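Local coordinates for CheC-like superfamily protein (Shewanella oneidensis, PDB 3H2D) that probably acts in bacterial chemotaxis as a CheX-type phosphatase that removes the phosphoryl group from the response regulator CheY, at residues Asn5-Phe10 with Ile136-Thr141; Asn16-Met21 with Gly91-Met96; Ala22-Thr27 with Ser142-Ala147; Gly45-Val50 with Ala115-Val120; Gly56-Thr61 with Ala147-Cys152. All coordinates share one frame; numbering follows the deposited sequence.

How the contacts relate
From the N terminus, contact 1 joins the start of helix 8-21 to strand 135-142 and closes the loop 5-141. Contact 2, at the far end of that helix, closes 16-96 with helix 84-107 and lies wholly within the first loop, as does contact 4, which pairs strand 43-51 with strand 113-122. Contact 3 ties the linker after helix 8-21 to the hairpin at 142-147; its loop encloses contact 4 but crosses contacts 1 and 2, and contacts 2 and 4 also cross. Contact 5 pairs strands 54-62 and 145-153 and crosses all the others. Contacts 4 and 5 build the antiparallel sheet; contacts 1 to 3 fasten helices and connections to it.

Contact 1: residues Asn5-Phe10 with Ile136-Thr141; sequences NFINPF and IIMPFT
F6 and I7, which both meet I136 of the strand, also set their carbonyl oxygens, F6 O and I7 O, at the edge of the F10 ring and in its plane, where the weakly positive ring hydrogens point. The F6 ring leads away from the strand and packs edge-to-face with Y110, leaving its CB 4.5 Å from I136 CD1. The main bearing is I7. With CG1 trans to the backbone N (chi1 -159°) and the chain extended beyond it, CD1 is carried out to the strand, where it lies 3.6 Å from I136 CG2 and 4.0 Å from M138 CG. These two partners are alternate strand residues on one side, while I137 between them is directed the other way. I136 CG2 also touches the root of the same side chain, 3.8 Å from I7 CB, and the two isoleucines slide past each other in opposite directions. Branched carbons suit this place, since they give a short side chain two touching points. M138, a selenomethionine modelled in two conformations, is a less certain partner. Before the helix, N8 N bonds to N5 O (3.0 Å), and P9 follows in the first helical turn, where its lack of an N-H costs little. Around the contact, F10 packs on A101 and L105 of helix 84-107 and I7 on P31 of strand 27-33. The start of helix 8-21 lies over the face carrying I136 and M138, with strands 27-33 and 145-153 on the strand's two edges, bonded through I137 with Q32 and I136 with V151.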
# COMPACT_ATOMS: atom_id res chain seq x y z
N ASN B 5 6.16 -20.43 -7.18
CA ASN B 5 6.71 -20.80 -5.87
C ASN B 5 7.35 -19.66 -5.07
O ASN B 5 7.63 -19.86 -3.90
CB ASN B 5 7.74 -21.94 -6.00
CG ASN B 5 7.10 -23.24 -6.43
OD1 ASN B 5 6.11 -23.70 -5.84
ND2 ASN B 5 7.65 -23.84 -7.46
N PHE B 6 7.60 -18.50 -5.67
CA PHE B 6 8.05 -17.34 -4.92
C PHE B 6 7.07 -16.89 -3.85
O PHE B 6 7.45 -16.16 -2.93
CB PHE B 6 8.49 -16.18 -5.84
CG PHE B 6 9.88 -16.33 -6.36
CD1 PHE B 6 10.96 -16.04 -5.56
CD2 PHE B 6 10.12 -16.81 -7.65
CE1 PHE B 6 12.30 -16.24 -6.04
CE2 PHE B 6 11.44 -17.01 -8.14
CZ PHE B 6 12.53 -16.72 -7.32
N ILE B 7 5.80 -17.30 -3.95
CA ILE B 7 4.85 -16.95 -2.91
C ILE B 7 4.99 -17.84 -1.68
O ILE B 7 4.54 -17.47 -0.61
CB ILE B 7 3.38 -16.93 -3.47
CG1 ILE B 7 2.47 -16.07 -2.56
CG2 ILE B 7 2.83 -18.33 -3.69
CD1 ILE B 7 1.23 -15.60 -3.22
N ASN B 8 5.60 -19.02 -1.83
CA ASN B 8 5.65 -20.01 -0.77
C ASN B 8 6.24 -19.51 0.57
O ASN B 8 5.66 -19.76 1.60
CB ASN B 8 6.34 -21.31 -1.23
CG ASN B 8 5.53 -22.05 -2.28
OD1 ASN B 8 4.37 -21.73 -2.47
ND2 ASN B 8 6.13 -23.03 -2.95
N PRO B 9 7.38 -18.79 0.55
CA PRO B 9 7.91 -18.19 1.82
C PRO B 9 6.94 -17.26 2.56
O PRO B 9 6.93 -17.20 3.81
CB PRO B 9 9.14 -17.42 1.34
CG PRO B 9 9.47 -17.99 0.04
CD PRO B 9 8.27 -18.54 -0.58
N PHE B 10 6.14 -16.54 1.78
CA PHE B 10 5.13 -15.66 2.33
C PHE B 10 3.96 -16.46 2.89
O PHE B 10 3.49 -16.21 4.02
CB PHE B 10 4.66 -14.66 1.25
CG PHE B 10 5.75 -13.78 0.71
CD1 PHE B 10 6.08 -12.61 1.35
CD2 PHE B 10 6.49 -14.16 -0.42
CE1 PHE B 10 7.12 -11.77 0.85
CE2 PHE B 10 7.52 -13.37 -0.91
CZ PHE B 10 7.84 -12.16 -0.26
N ILE B 136 1.26 -12.88 -8.36
CA ILE B 136 0.88 -14.18 -7.81
C ILE B 136 -0.07 -13.96 -6.64
O ILE B 136 0.26 -13.24 -5.71
CB ILE B 136 2.09 -14.98 -7.29
CG1 ILE B 136 3.18 -15.11 -8.34
CG2 ILE B 136 1.65 -16.32 -6.77
CD1 ILE B 136 4.48 -15.63 -7.71
N ILE B 137 -1.25 -14.56 -6.69
CA ILE B 137 -2.22 -14.40 -5.65
C ILE B 137 -2.70 -15.76 -5.15
O ILE B 137 -2.80 -16.72 -5.91
CB ILE B 137 -3.43 -13.57 -6.12
CG1 ILE B 137 -4.43 -13.39 -4.99
CG2 ILE B 137 -4.11 -14.21 -7.30
CD1 ILE B 137 -5.35 -12.16 -5.18
N MSE B 138 -3.00 -15.82 -3.87
CA MSE B 138 -3.57 -17.03 -3.32
C MSE B 138 -4.56 -16.71 -2.24
O MSE B 138 -4.30 -15.86 -1.39
CB MSE B 138 -2.50 -17.95 -2.77
CG MSE B 138 -1.85 -17.49 -1.50
SE MSE B 138 -0.53 -18.88 -1.05
CE MSE B 138 -1.66 -20.11 -0.08
N PRO B 139 -5.70 -17.40 -2.27
CA PRO B 139 -6.71 -17.27 -1.22
C PRO B 139 -6.41 -18.17 -0.01
O PRO B 139 -5.68 -19.18 -0.16
CB PRO B 139 -7.99 -17.70 -1.94
CG PRO B 139 -7.50 -18.77 -2.82
CD PRO B 139 -6.15 -18.32 -3.32
N PHE B 140 -6.96 -17.79 1.14
CA PHE B 140 -7.01 -18.61 2.36
C PHE B 140 -8.43 -18.59 2.93
O PHE B 140 -9.05 -17.51 3.05
CB PHE B 140 -6.08 -18.05 3.45
CG PHE B 140 -4.66 -18.02 3.07
CD1 PHE B 140 -4.17 -17.01 2.27
CD2 PHE B 140 -3.80 -18.99 3.53
CE1 PHE B 140 -2.83 -16.96 1.93
CE2 PHE B 140 -2.46 -18.94 3.19
CZ PHE B 140 -1.98 -17.96 2.39
N THR B 141 -8.99 -19.76 3.27
CA THR B 141 -10.38 -19.83 3.79
C THR B 141 -10.45 -20.31 5.24
O THR B 141 -9.71 -21.19 5.67
CB THR B 141 -11.30 -20.76 2.90
OG1 THR B 141 -12.68 -20.39 3.07
CG2 THR B 141 -11.15 -22.23 3.27

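Contact 2: residues Asn16-Met21 with Gly91-Met96; sequences NVISTM and GEITNM
The segments 16-21 and 91-96 of two helices have axes 10.9 Å apart at their closest and inclined at 113°, with V17 and I93 the nearest pair of CA atoms. V17 points its two methyls at M96: CG1 lies 3.8 Å from M96 CE and CG2 4.0 Å from M96 CB, so one methyl meets the tip of the selenomethionine and the other its root, the two side chains crossing at about a right angle. The bend at chi3 of M96 (-80°) turns its CE toward V17. I18 reaches in with its tip alone, CD1 4.2 Å from I93 CD1. At the outer end M21, also a selenomethionine, brings its SE 4.0 Å from M96 SE. V17, I18 and M21 form the side of helix 8-21 that meets I93 and M96 of helix 84-107. E92 and N95 have the Glu-x-x-Asn spacing of the CheX signature and do not touch segment 16-21; a part in phosphatase action is inferred from the family. Both I18 and I93 pack on I70 of helix 64-75, where the three helices gather. In the wider pi-type turn of segment 16-21, T20 OG1 donates to N16 O at 2.8 Å, in the carbonyl plane.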
# COMPACT_ATOMS: atom_id res chain seq x y z
N ASN B 16 2.51 -19.64 9.73
CA ASN B 16 3.17 -19.57 11.05
C ASN B 16 2.52 -18.61 12.04
O ASN B 16 2.28 -18.96 13.18
CB ASN B 16 4.65 -19.17 10.92
CG ASN B 16 5.50 -20.27 10.45
OD1 ASN B 16 5.07 -21.42 10.39
ND2 ASN B 16 6.73 -19.94 10.05
N VAL B 17 2.27 -17.38 11.61
CA VAL B 17 1.69 -16.38 12.49
C VAL B 17 0.25 -16.76 12.89
O VAL B 17 -0.07 -16.87 14.07
CB VAL B 17 1.75 -14.98 11.85
CG1 VAL B 17 1.09 -13.94 12.75
CG2 VAL B 17 3.22 -14.58 11.59
N ILE B 18 -0.58 -17.05 11.90
CA ILE B 18 -2.02 -17.25 12.12
C ILE B 18 -2.32 -18.60 12.76
O ILE B 18 -3.01 -18.68 13.79
CB ILE B 18 -2.80 -17.03 10.81
CG1 ILE B 18 -2.49 -15.66 10.22
CG2 ILE B 18 -4.30 -17.17 11.06
CD1 ILE B 18 -2.73 -14.47 11.16
N SER B 19 -1.76 -19.66 12.21
CA SER B 19 -2.05 -20.99 12.71
C SER B 19 -1.43 -21.27 14.05
O SER B 19 -2.12 -21.85 14.89
CB SER B 19 -1.71 -22.07 11.67
OG SER B 19 -2.50 -21.89 10.48
N THR B 20 -0.19 -20.85 14.30
CA THR B 20 0.36 -21.03 15.65
C THR B 20 0.08 -19.85 16.57
O THR B 20 -0.58 -20.03 17.58
CB THR B 20 1.87 -21.40 15.68
OG1 THR B 20 2.66 -20.20 15.66
CG2 THR B 20 2.24 -22.29 14.50
N MSE B 21 0.56 -18.65 16.24
CA MSE B 21 0.39 -17.50 17.16
C MSE B 21 -1.09 -17.09 17.36
O MSE B 21 -1.45 -16.54 18.42
CB MSE B 21 1.24 -16.29 16.72
CG MSE B 21 2.70 -16.20 17.24
SE MSE B 21 3.75 -15.03 16.07
CE MSE B 21 5.42 -16.06 15.98
N GLY B 91 -0.49 -4.33 10.74
CA GLY B 91 0.86 -3.84 10.44
C GLY B 91 1.91 -4.78 10.97
O GLY B 91 2.86 -5.11 10.26
N GLU B 92 1.74 -5.25 12.20
CA GLU B 92 2.70 -6.19 12.81
C GLU B 92 2.67 -7.54 12.14
O GLU B 92 3.72 -8.12 11.90
CB GLU B 92 2.49 -6.34 14.32
CG GLU B 92 2.91 -5.12 15.12
CD GLU B 92 4.39 -4.75 14.85
OE1 GLU B 92 5.24 -5.67 14.75
OE2 GLU B 92 4.71 -3.55 14.68
N ILE B 93 1.50 -8.03 11.78
CA ILE B 93 1.41 -9.27 11.00
C ILE B 93 2.13 -9.10 9.69
O ILE B 93 2.90 -10.00 9.25
CB ILE B 93 -0.08 -9.70 10.75
CG1 ILE B 93 -0.73 -10.11 12.08
CG2 ILE B 93 -0.15 -10.83 9.71
CD1 ILE B 93 -2.22 -10.39 11.96
N THR B 94 1.92 -7.96 9.03
CA THR B 94 2.59 -7.69 7.76
C THR B 94 4.13 -7.73 7.90
O THR B 94 4.84 -8.34 7.04
CB THR B 94 2.15 -6.34 7.17
OG1 THR B 94 0.74 -6.35 6.98
CG2 THR B 94 2.81 -6.06 5.85
N ASN B 95 4.63 -7.08 8.95
CA ASN B 95 6.07 -7.10 9.19
C ASN B 95 6.59 -8.52 9.44
O ASN B 95 7.67 -8.88 8.96
CB ASN B 95 6.46 -6.27 10.40
CG ASN B 95 6.72 -4.84 10.08
OD1 ASN B 95 7.15 -4.50 8.98
ND2 ASN B 95 6.45 -3.96 11.09
N MSE B 96 5.84 -9.34 10.19
CA MSE B 96 6.32 -10.70 10.48
C MSE B 96 6.24 -11.63 9.27
O MSE B 96 7.13 -12.46 9.10
CB MSE B 96 5.56 -11.32 11.67
CG MSE B 96 5.77 -10.59 12.93
SE MSE B 96 4.92 -11.59 14.40
CE MSE B 96 3.12 -11.02 14.10

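Contact 3: residues Ala22-Thr27 with Ser142-Ala147; sequences ASLELT and SSYGTA
The turn of the beta-hairpin that links strands 135-142 and 145-153 is covered at one side by L24 and L26 of the linker leading from helix 8-21 to strand 27-33. S142 to G145 form a type I beta turn, and paired backbone bonds, S142 N to G145 O and G145 N to S142 O, close it around S143 and Y144. S142 CB is the meeting point: L24 CD2 and L26 CD2 each stand 4.2 Å from it, and E25 O lies 3.9 Å away. A serine is small enough to let all three approach. L24, with CG opposite the backbone N across the CA–CB bond (chi1 -166°), spreads its methyls between two residues of the turn; CD1 comes obliquely to the Y144 ring, 4.2 Å from Y144 CD2. That ring has S143 OG over one face, offset toward the rim, and S142 OG at its edge in plane. G145 adopts a positive phi of 127°, at which a CB would press on the preceding carbonyl oxygen, so glycine fits the strand's first residue. S23 also has positive phi, as the first residue to leave the helix, and L24 N then bonds back to I18 O of the helix. T27 joins T141 by a backbone bond and begins the outer strand, while L26 packs on L15 and F140. S142 was modelled in two conformations, so its OG bond and the edge contact are less certain; in the one described, OG donates to G145 O at 3.0 Å, tilted 20° from the carbonyl plane, and comes from the face opposite S142 N.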
# COMPACT_ATOMS: atom_id res chain seq x y z
N ALA B 22 -1.94 -17.33 16.37
CA ALA B 22 -3.36 -17.01 16.47
C ALA B 22 -4.25 -18.24 16.62
O ALA B 22 -5.48 -18.10 16.63
CB ALA B 22 -3.82 -16.13 15.26
N SER B 23 -3.64 -19.42 16.72
CA SER B 23 -4.35 -20.70 16.80
C SER B 23 -5.57 -20.78 15.86
O SER B 23 -6.61 -21.30 16.25
CB SER B 23 -4.79 -20.98 18.23
OG SER B 23 -3.71 -20.88 19.14
N LEU B 24 -5.43 -20.28 14.64
CA LEU B 24 -6.56 -20.23 13.71
C LEU B 24 -6.12 -20.88 12.40
O LEU B 24 -5.23 -20.37 11.73
CB LEU B 24 -6.95 -18.75 13.50
CG LEU B 24 -8.29 -18.44 12.83
CD1 LEU B 24 -8.76 -17.04 13.17
CD2 LEU B 24 -8.18 -18.62 11.31
N GLU B 25 -6.76 -22.00 12.04
CA GLU B 25 -6.42 -22.75 10.83
C GLU B 25 -6.95 -22.04 9.58
O GLU B 25 -8.16 -21.97 9.37
CB GLU B 25 -7.00 -24.18 10.92
CG GLU B 25 -6.60 -25.14 9.77
CD GLU B 25 -7.60 -26.29 9.59
OE1 GLU B 25 -7.19 -27.46 9.77
OE2 GLU B 25 -8.80 -26.03 9.29
N LEU B 26 -6.04 -21.48 8.78
CA LEU B 26 -6.37 -20.98 7.45
C LEU B 26 -6.11 -22.10 6.47
O LEU B 26 -5.07 -22.76 6.54
CB LEU B 26 -5.50 -19.78 7.11
CG LEU B 26 -5.89 -18.44 7.74
CD1 LEU B 26 -4.82 -17.41 7.42
CD2 LEU B 26 -7.26 -17.97 7.28
N THR B 27 -7.02 -22.36 5.55
CA THR B 27 -6.74 -23.35 4.51
C THR B 27 -6.42 -22.62 3.22
O THR B 27 -7.28 -21.92 2.69
CB THR B 27 -7.91 -24.28 4.31
OG1 THR B 27 -8.15 -25.01 5.51
CG2 THR B 27 -7.63 -25.28 3.16
N SER B 142 -11.38 -19.71 5.99
CA SER B 142 -11.79 -20.22 7.28
C SER B 142 -13.31 -20.00 7.41
O SER B 142 -13.91 -19.30 6.59
CB SER B 142 -11.05 -19.52 8.41
OG SER B 142 -11.42 -18.16 8.53
N SER B 143 -13.92 -20.56 8.44
CA SER B 143 -15.34 -20.29 8.72
C SER B 143 -15.57 -18.80 9.05
O SER B 143 -16.68 -18.27 8.88
CB SER B 143 -15.85 -21.18 9.86
OG SER B 143 -15.03 -20.98 10.99
N TYR B 144 -14.51 -18.12 9.50
CA TYR B 144 -14.58 -16.70 9.83
C TYR B 144 -14.49 -15.82 8.61
O TYR B 144 -14.74 -14.61 8.69
CB TYR B 144 -13.43 -16.32 10.74
CG TYR B 144 -13.43 -17.17 11.95
CD1 TYR B 144 -14.31 -16.92 12.99
CD2 TYR B 144 -12.59 -18.27 12.04
CE1 TYR B 144 -14.33 -17.73 14.11
CE2 TYR B 144 -12.58 -19.07 13.16
CZ TYR B 144 -13.47 -18.79 14.18
OH TYR B 144 -13.46 -19.58 15.29
N GLY B 145 -14.12 -16.42 7.48
CA GLY B 145 -14.00 -15.71 6.24
C GLY B 145 -12.64 -15.89 5.57
O GLY B 145 -11.85 -16.77 5.93
N THR B 146 -12.39 -15.02 4.60
CA THR B 146 -11.31 -15.18 3.63
C THR B 146 -10.17 -14.16 3.77
O THR B 146 -10.38 -12.99 4.13
CB THR B 146 -11.90 -15.12 2.19
OG1 THR B 146 -13.07 -15.98 2.12
CG2 THR B 146 -10.86 -15.53 1.15
N ALA B 147 -8.96 -14.61 3.47
CA ALA B 147 -7.82 -13.73 3.34
C ALA B 147 -7.14 -14.02 2.00
O ALA B 147 -7.39 -15.06 1.39
CB ALA B 147 -6.82 -13.88 4.54

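Contact 4: residues Gly45-Val50 with Ala115-Val120; sequences GLIGMV and ATPMVV
Three backbone hydrogen bonds join L46 and G48 to the segment 115-120. L46 and the selenomethionine M118 form an antiparallel hydrogen-bonded pair: L46 N gives to M118 O at 2.8 Å, and M118 N to L46 O at 2.8 Å, nearly straight at 174°. Farther along, A115 N bonds to G48 O at 2.9 Å, with the donor tilted 31° from the carbonyl plane. Between the L46–M118 pair and this bond, segment 115-120 has one residue more than segment 45-50, a bulge-like break in the strand, and a water fills in, accepting from G48 N and donating to T116 O. P117, which has no N-H, sits at this irregular place, and its CA contributes a CA-H...O contact of 3.4 Å to L46 O. This is the outer edge of the chain's six-stranded antiparallel sheet, but M118, V119 and V120 pair antiparallel with a strand of the second subunit, so the sheet continues across the dimer. Apolar contacts flank the bonds. I47, CG1 lying trans to N (chi1 -163°), sends CD1 over the irregular backbone of A115 to P117, 3.4 Å from A115 O and 4.2 Å from P117 CG, and it also packs on T94 and T98 of helix 84-107. On the other face, L46 CD1 meets V120 CG2 at 3.9 Å. G45 opposite V119, and G48 beside A115, bring no side chain to the pairing.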
# COMPACT_ATOMS: atom_id res chain seq x y z
N GLY B 45 -2.82 -5.22 4.83
CA GLY B 45 -1.45 -4.77 5.09
C GLY B 45 -0.65 -4.82 3.77
O GLY B 45 -0.64 -5.84 3.10
N LEU B 46 -0.02 -3.70 3.42
CA LEU B 46 0.73 -3.52 2.19
C LEU B 46 2.16 -3.08 2.52
O LEU B 46 2.37 -2.27 3.43
CB LEU B 46 0.10 -2.44 1.31
CG LEU B 46 -1.13 -2.81 0.48
CD1 LEU B 46 -2.26 -3.16 1.38
CD2 LEU B 46 -1.49 -1.59 -0.42
N ILE B 47 3.14 -3.60 1.78
CA ILE B 47 4.53 -3.27 2.01
C ILE B 47 5.32 -3.44 0.73
O ILE B 47 5.10 -4.37 -0.05
CB ILE B 47 5.13 -4.11 3.17
CG1 ILE B 47 6.45 -3.52 3.71
CG2 ILE B 47 5.21 -5.66 2.81
CD1 ILE B 47 6.79 -3.97 5.14
N GLY B 48 6.27 -2.55 0.54
CA GLY B 48 7.22 -2.65 -0.57
C GLY B 48 8.48 -3.38 -0.17
O GLY B 48 8.85 -3.42 1.01
N MSE B 49 9.16 -3.93 -1.19
CA MSE B 49 10.42 -4.65 -1.05
C MSE B 49 11.39 -4.19 -2.11
O MSE B 49 11.00 -3.99 -3.24
CB MSE B 49 10.21 -6.14 -1.19
CG MSE B 49 9.41 -6.73 -0.05
SE MSE B 49 8.81 -8.54 -0.44
CE MSE B 49 7.38 -8.09 -1.71
N VAL B 50 12.65 -4.00 -1.72
CA VAL B 50 13.66 -3.54 -2.66
C VAL B 50 14.91 -4.38 -2.42
O VAL B 50 15.38 -4.50 -1.28
CB VAL B 50 13.97 -2.05 -2.49
CG1 VAL B 50 15.05 -1.62 -3.40
CG2 VAL B 50 12.72 -1.19 -2.77
N ALA B 115 10.27 -2.20 3.19
CA ALA B 115 9.99 -0.84 3.57
C ALA B 115 9.13 -0.98 4.83
O ALA B 115 9.40 -1.85 5.65
CB ALA B 115 9.26 -0.11 2.44
N THR B 116 8.12 -0.14 5.01
CA THR B 116 7.34 -0.13 6.21
C THR B 116 5.83 -0.35 5.88
O THR B 116 5.38 0.03 4.82
CB THR B 116 7.52 1.15 6.98
OG1 THR B 116 7.20 2.26 6.13
CG2 THR B 116 8.95 1.30 7.48
N PRO B 117 5.07 -0.96 6.80
CA PRO B 117 3.72 -1.32 6.44
C PRO B 117 2.79 -0.12 6.30
O PRO B 117 2.93 0.87 6.98
CB PRO B 117 3.24 -2.15 7.63
CG PRO B 117 4.46 -2.59 8.31
CD PRO B 117 5.39 -1.42 8.17
N MSE B 118 1.89 -0.22 5.33
CA MSE B 118 0.75 0.66 5.27
C MSE B 118 -0.45 -0.23 5.34
O MSE B 118 -0.48 -1.29 4.73
CB MSE B 118 0.72 1.44 3.97
CG MSE B 118 1.67 2.59 3.95
SE MSE B 118 1.85 3.25 2.15
CE MSE B 118 3.13 1.97 1.46
N VAL B 119 -1.42 0.20 6.15
CA VAL B 119 -2.65 -0.55 6.34
C VAL B 119 -3.86 0.21 5.81
O VAL B 119 -4.09 1.36 6.18
CB VAL B 119 -2.87 -0.94 7.84
CG1 VAL B 119 -4.11 -1.83 8.03
CG2 VAL B 119 -1.58 -1.64 8.33
N VAL B 120 -4.61 -0.47 4.95
CA VAL B 120 -5.79 0.04 4.31
C VAL B 120 -6.98 -0.45 5.10
O VAL B 120 -7.04 -1.63 5.44
CB VAL B 120 -5.89 -0.53 2.90
CG1 VAL B 120 -7.21 -0.07 2.21
CG2 VAL B 120 -4.61 -0.17 2.07
O HOH W 1 5.84 -0.03 2.08

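Contact 5: residues Gly56-Thr61 with Ala147-Cys152; sequences GSLSIT and AFIEVC
L58 faces I149 and E150 across the strand pair. Its CB stands 4.2 Å from E150 O; CG, trans to the backbone N (chi1 167°), carries two methyls, of which CD1 makes the contact across the pair, 3.5 Å from E150 O and 3.6 Å from I149 CG2. The branched carbons of leucine and isoleucine thus close the face also lined by I60 and V151, and L58 packs on I47 and M49 as well. The other face is more polar, though F148 and C152 also lie on it. S57 OG and S59 OG rest against C152 CB and E150 CB, each at 3.6 Å, and are held by the two ring nitrogens of H129, ND1 to S57 and NE2 to S59. A water bridges S59 OG, at 2.6 Å, and T61 OG1, which also bonds S44. Small hydroxyl residues suit this side because they leave room for strand 125-129, whose H129 bonds to two of them, and for the water. E150 runs extended to a salt bridge with K34. Six backbone hydrogen bonds bind the strands through the pairs S57–C152, S59–E150 and T61–F148. At the end G56 CA comes within 3.0 Å of C152 O, where a CB would probably clash, so glycine suits the place. With axes at 175°, this is a regular antiparallel pair, central to the sheet of the CheC-like fold, with one apolar face for the helices.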
# COMPACT_ATOMS: atom_id res chain seq x y z
N GLY B 56 9.50 -5.06 -5.57
CA GLY B 56 8.15 -5.54 -5.62
C GLY B 56 7.31 -5.15 -4.47
O GLY B 56 7.66 -4.27 -3.70
N SER B 57 6.20 -5.88 -4.36
CA SER B 57 5.13 -5.50 -3.47
C SER B 57 4.44 -6.73 -2.92
O SER B 57 4.35 -7.75 -3.60
CB SER B 57 4.10 -4.64 -4.25
OG SER B 57 3.71 -5.26 -5.50
N LEU B 58 3.99 -6.62 -1.66
CA LEU B 58 3.19 -7.63 -0.98
C LEU B 58 1.95 -6.97 -0.38
O LEU B 58 2.03 -5.90 0.18
CB LEU B 58 3.98 -8.21 0.18
CG LEU B 58 3.25 -9.07 1.21
CD1 LEU B 58 2.73 -10.36 0.55
CD2 LEU B 58 4.20 -9.37 2.35
N SER B 59 0.80 -7.63 -0.55
CA SER B 59 -0.46 -7.26 0.15
C SER B 59 -1.05 -8.49 0.84
O SER B 59 -1.02 -9.59 0.29
CB SER B 59 -1.51 -6.60 -0.76
OG SER B 59 -1.95 -7.44 -1.80
N ILE B 60 -1.54 -8.29 2.05
CA ILE B 60 -2.25 -9.32 2.80
C ILE B 60 -3.60 -8.71 3.15
O ILE B 60 -3.67 -7.76 3.88
CB ILE B 60 -1.51 -9.71 4.10
CG1 ILE B 60 -0.05 -10.06 3.85
CG2 ILE B 60 -2.19 -10.88 4.83
CD1 ILE B 60 0.77 -10.13 5.20
N THR B 61 -4.67 -9.32 2.67
CA THR B 61 -6.01 -8.75 2.76
C THR B 61 -6.88 -9.69 3.57
O THR B 61 -6.77 -10.90 3.37
CB THR B 61 -6.58 -8.56 1.34
OG1 THR B 61 -5.75 -7.61 0.63
CG2 THR B 61 -8.06 -8.07 1.37
N ALA B 147 -8.96 -14.61 3.47
CA ALA B 147 -7.82 -13.73 3.34
C ALA B 147 -7.14 -14.02 2.00
O ALA B 147 -7.39 -15.06 1.39
CB ALA B 147 -6.82 -13.88 4.54
N PHE B 148 -6.32 -13.09 1.55
CA PHE B 148 -5.53 -13.23 0.33
C PHE B 148 -4.14 -12.66 0.54
O PHE B 148 -3.99 -11.61 1.17
CB PHE B 148 -6.15 -12.43 -0.84
CG PHE B 148 -7.56 -12.78 -1.15
CD1 PHE B 148 -8.57 -12.10 -0.55
CD2 PHE B 148 -7.86 -13.76 -2.07
CE1 PHE B 148 -9.88 -12.39 -0.87
CE2 PHE B 148 -9.15 -14.06 -2.38
CZ PHE B 148 -10.16 -13.38 -1.78
N ILE B 149 -3.14 -13.37 0.01
CA ILE B 149 -1.82 -12.80 -0.15
C ILE B 149 -1.62 -12.59 -1.63
O ILE B 149 -1.97 -13.43 -2.44
CB ILE B 149 -0.66 -13.73 0.33
CG1 ILE B 149 -0.59 -13.80 1.83
CG2 ILE B 149 0.68 -13.20 -0.18
CD1 ILE B 149 0.36 -14.96 2.32
N GLU B 150 -1.10 -11.42 -1.99
CA GLU B 150 -0.62 -11.16 -3.32
C GLU B 150 0.82 -10.63 -3.28
O GLU B 150 1.13 -9.72 -2.51
CB GLU B 150 -1.55 -10.19 -4.05
CG GLU B 150 -1.17 -9.96 -5.51
CD GLU B 150 -2.16 -9.16 -6.36
OE1 GLU B 150 -3.27 -8.82 -5.89
OE2 GLU B 150 -1.79 -8.86 -7.54
N VAL B 151 1.69 -11.20 -4.12
CA VAL B 151 3.04 -10.67 -4.30
C VAL B 151 3.30 -10.34 -5.78
O VAL B 151 2.73 -10.97 -6.69
CB VAL B 151 4.13 -11.63 -3.72
CG1 VAL B 151 4.50 -12.72 -4.72
CG2 VAL B 151 5.37 -10.85 -3.35
N CYS B 152 4.15 -9.36 -6.03
CA CYS B 152 4.54 -9.00 -7.41
C CYS B 152 5.97 -8.55 -7.36
O CYS B 152 6.33 -7.82 -6.47
CB CYS B 152 3.67 -7.88 -7.92
SG CYS B 152 3.88 -7.57 -9.69
O HOH W 2 -3.91 -8.90 -0.90